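Local coordinates for protein aldolase (Escherichia coli, PDB 6VOP) that is of unknown precise function but belongs to the class II aldolase and adducin N-terminal family, at residues S77-F82 and V96-S101. The protein carries 2 engineered substitutions. Sequence-based numbering, arbitrary orientation.
Engineered in segment 77-82: Ala78 (natural residue Lys), Ala79 (natural residue Glu).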
ATOM      1  N   SER A  77       7.749  25.870   6.098  1.00 49.58           N
ATOM      2  CA  SER A  77       8.631  25.172   5.176  1.00 57.88           C
ATOM      3  C   SER A  77       9.207  26.146   4.154  1.00 59.38           C
ATOM      4  O   SER A  77       8.582  27.148   3.795  1.00 61.47           O
ATOM      5  CB  SER A  77       7.877  24.044   4.470  1.00 70.54           C
ATOM      6  OG  SER A  77       6.523  24.398   4.239  1.00 71.16           O
ATOM      7  N   ALA A  78      10.425  25.853   3.692  1.00 55.18           N
ATOM      8  CA  ALA A  78      11.051  26.701   2.685  1.00 52.24           C
ATOM      9  C   ALA A  78      10.291  26.679   1.368  1.00 52.41           C
ATOM     10  O   ALA A  78      10.430  27.611   0.567  1.00 55.79           O
ATOM     11  CB  ALA A  78      12.502  26.273   2.462  1.00 59.14           C
ATOM     12  N   ALA A  79       9.486  25.643   1.129  1.00 52.45           N
ATOM     13  CA  ALA A  79       8.680  25.552  -0.081  1.00 38.28           C
ATOM     14  C   ALA A  79       7.512  26.528  -0.089  1.00 40.68           C
ATOM     15  O   ALA A  79       6.903  26.724  -1.145  1.00 40.74           O
ATOM     16  CB  ALA A  79       8.158  24.124  -0.253  1.00 31.98           C
ATOM     17  N   VAL A  80       7.187  27.139   1.054  1.00 43.92           N
ATOM     18  CA  VAL A  80       6.119  28.130   1.115  1.00 44.91           C
ATOM     19  C   VAL A  80       6.391  29.301   0.178  1.00 48.40           C
ATOM     20  O   VAL A  80       5.455  29.989  -0.247  1.00 42.00           O
ATOM     21  CB  VAL A  80       5.932  28.593   2.581  1.00 42.11           C
ATOM     22  CG1 VAL A  80       4.956  29.758   2.685  1.00 42.55           C
ATOM     23  CG2 VAL A  80       5.450  27.433   3.439  1.00 47.88           C
ATOM     24  N   LEU A  81       7.657  29.523  -0.188  1.00 50.43           N
ATOM     25  CA  LEU A  81       7.994  30.641  -1.063  1.00 50.02           C
ATOM     26  C   LEU A  81       7.264  30.550  -2.398  1.00 40.82           C
ATOM     27  O   LEU A  81       6.775  31.565  -2.910  1.00 44.46           O
ATOM     28  CB  LEU A  81       9.505  30.705  -1.277  1.00 58.61           C
ATOM     29  CG  LEU A  81      10.259  31.517  -0.224  1.00 63.65           C
ATOM     30  CD1 LEU A  81      11.760  31.394  -0.421  1.00 67.58           C
ATOM     31  CD2 LEU A  81       9.825  32.974  -0.258  1.00 61.84           C
ATOM     32  N   PHE A  82       7.169  29.353  -2.978  1.00 31.25           N
ATOM     33  CA  PHE A  82       6.417  29.234  -4.220  1.00 37.20           C
ATOM     34  C   PHE A  82       4.930  28.999  -3.992  1.00 36.04           C
ATOM     35  O   PHE A  82       4.142  29.188  -4.925  1.00 47.66           O
ATOM     36  CB  PHE A  82       7.008  28.140  -5.134  1.00 42.74           C
ATOM     37  CG  PHE A  82       6.953  26.737  -4.581  1.00 44.90           C
ATOM     38  CD1 PHE A  82       5.770  26.006  -4.591  1.00 45.70           C
ATOM     39  CD2 PHE A  82       8.107  26.123  -4.121  1.00 37.43           C
ATOM     40  CE1 PHE A  82       5.733  24.710  -4.109  1.00 36.98           C
ATOM     41  CE2 PHE A  82       8.077  24.828  -3.641  1.00 40.74           C
ATOM     42  CZ  PHE A  82       6.888  24.120  -3.633  1.00 42.39           C
ATOM     43  N   VAL A  96      -2.721  24.767  -1.613  1.00 25.47           N
ATOM     44  CA  VAL A  96      -1.631  24.182  -2.383  1.00 29.26           C
ATOM     45  C   VAL A  96      -1.174  22.909  -1.687  1.00 30.25           C
ATOM     46  O   VAL A  96      -0.873  22.926  -0.488  1.00 30.53           O
ATOM     47  CB  VAL A  96      -0.452  25.161  -2.544  1.00 27.94           C
ATOM     48  CG1 VAL A  96       0.659  24.520  -3.363  1.00 22.81           C
ATOM     49  CG2 VAL A  96      -0.919  26.460  -3.187  1.00 24.93           C
ATOM     50  N   VAL A  97      -1.126  21.810  -2.436  1.00 26.90           N
ATOM     51  CA  VAL A  97      -0.651  20.523  -1.941  1.00 22.15           C
ATOM     52  C   VAL A  97       0.608  20.162  -2.718  1.00 30.85           C
ATOM     53  O   VAL A  97       0.577  20.066  -3.952  1.00 30.17           O
ATOM     54  CB  VAL A  97      -1.719  19.426  -2.078  1.00 22.53           C
ATOM     55  CG1 VAL A  97      -1.123  18.061  -1.768  1.00 22.13           C
ATOM     56  CG2 VAL A  97      -2.897  19.717  -1.165  1.00 23.94           C
ATOM     57  N   HIS A  98       1.713  19.968  -2.000  1.00 28.11           N
ATOM     58  CA  HIS A  98       2.998  19.636  -2.607  1.00 31.49           C
ATOM     59  C   HIS A  98       3.548  18.393  -1.922  1.00 29.61           C
ATOM     60  O   HIS A  98       3.913  18.440  -0.742  1.00 36.18           O
ATOM     61  CB  HIS A  98       3.981  20.803  -2.497  1.00 42.20           C
ATOM     62  CG  HIS A  98       5.389  20.440  -2.856  1.00 50.73           C
ATOM     63  ND1 HIS A  98       5.698  19.641  -3.935  1.00 51.93           N
ATOM     64  CD2 HIS A  98       6.569  20.770  -2.281  1.00 51.80           C
ATOM     65  CE1 HIS A  98       7.009  19.492  -4.008  1.00 49.56           C
ATOM     66  NE2 HIS A  98       7.561  20.167  -3.016  1.00 49.17           N
ATOM     67  N   LEU A  99       3.605  17.288  -2.659  1.00 26.79           N
ATOM     68  CA  LEU A  99       4.140  16.031  -2.163  1.00 23.03           C
ATOM     69  C   LEU A  99       5.109  15.458  -3.188  1.00 30.36           C
ATOM     70  O   LEU A  99       5.083  15.821  -4.364  1.00 41.71           O
ATOM     71  CB  LEU A  99       3.027  15.016  -1.875  1.00 28.66           C
ATOM     72  CG  LEU A  99       1.942  15.427  -0.878  1.00 32.95           C
ATOM     73  CD1 LEU A  99       0.904  14.328  -0.747  1.00 29.11           C
ATOM     74  CD2 LEU A  99       2.558  15.746   0.470  1.00 40.37           C
ATOM     75  N   HIS A 100       5.975  14.565  -2.726  1.00 32.89           N
ATOM     76  CA  HIS A 100       6.876  13.824  -3.611  1.00 27.79           C
ATOM     77  C   HIS A 100       6.377  12.401  -3.808  1.00 32.94           C
ATOM     78  O   HIS A 100       7.098  11.422  -3.608  1.00 46.80           O
ATOM     79  CB  HIS A 100       8.297  13.837  -3.062  1.00 32.55           C
ATOM     80  CG  HIS A 100       8.812  15.206  -2.743  1.00 37.83           C
ATOM     81  ND1 HIS A 100       9.906  15.416  -1.935  1.00 40.84           N
ATOM     82  CD2 HIS A 100       8.384  16.434  -3.124  1.00 42.44           C
ATOM     83  CE1 HIS A 100      10.126  16.714  -1.824  1.00 42.79           C
ATOM     84  NE2 HIS A 100       9.221  17.353  -2.540  1.00 38.78           N
ATOM     85  N   SER A 101       5.110  12.288  -4.198  1.00 30.13           N
ATOM     86  CA  SER A 101       4.493  10.983  -4.386  1.00 30.17           C
ATOM     87  C   SER A 101       5.230  10.186  -5.455  1.00 34.38           C
ATOM     88  O   SER A 101       5.762  10.739  -6.423  1.00 33.59           O
ATOM     89  CB  SER A 101       3.023  11.142  -4.761  1.00 34.07           C
ATOM     90  OG  SER A 101       2.439  12.224  -4.061  1.00 46.88           O
TER
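Phe82 and His98 form a T-shaped aromatic pair, the edge of the phenylalanine directed at the face of the imidazole, with ring centroids 5.4 Å apart and planes at 74°. The tip of the phenyl ring does the touching: Phe82 CZ lies 3.6 Å from His98 CD2, which sits near the phenyl plane, and 4.0 Å from His98 CG. Phe82 sends its ring toward the strand with CG between the backbone N and the carbonyl carbon (chi1 64°). The same setting puts Ala79 O over one phenyl face, 3.2 Å above the plane at the ring centre. On the other side, chi1 of 169°, with CG anti to the backbone N, carries the His98 imidazole out from the strand toward the Phe82 ring.

A lighter van der Waals contact lies beside the pair, the CB methyl of engineered Ala79 coming to 4.2 Å from His98 CD2.

Polar bonds hold the two sides separately. Val80 N to Ser77 O, 3.1 Å, closes a type I turn leading into helix 80-89, while Phe82 N bonds Ala79 O. His98 ND1 is hydrogen-bonded to Pro167 O, which helps fix the imidazole's rotation.

The contact thus packs the start of helix 80-89 against central strand 95-99 in the AraD-like fold. The donor atoms of His98, His100 and His165 converge on one vacant point, consistent with an empty form of the three-histidine metal site known in relatives.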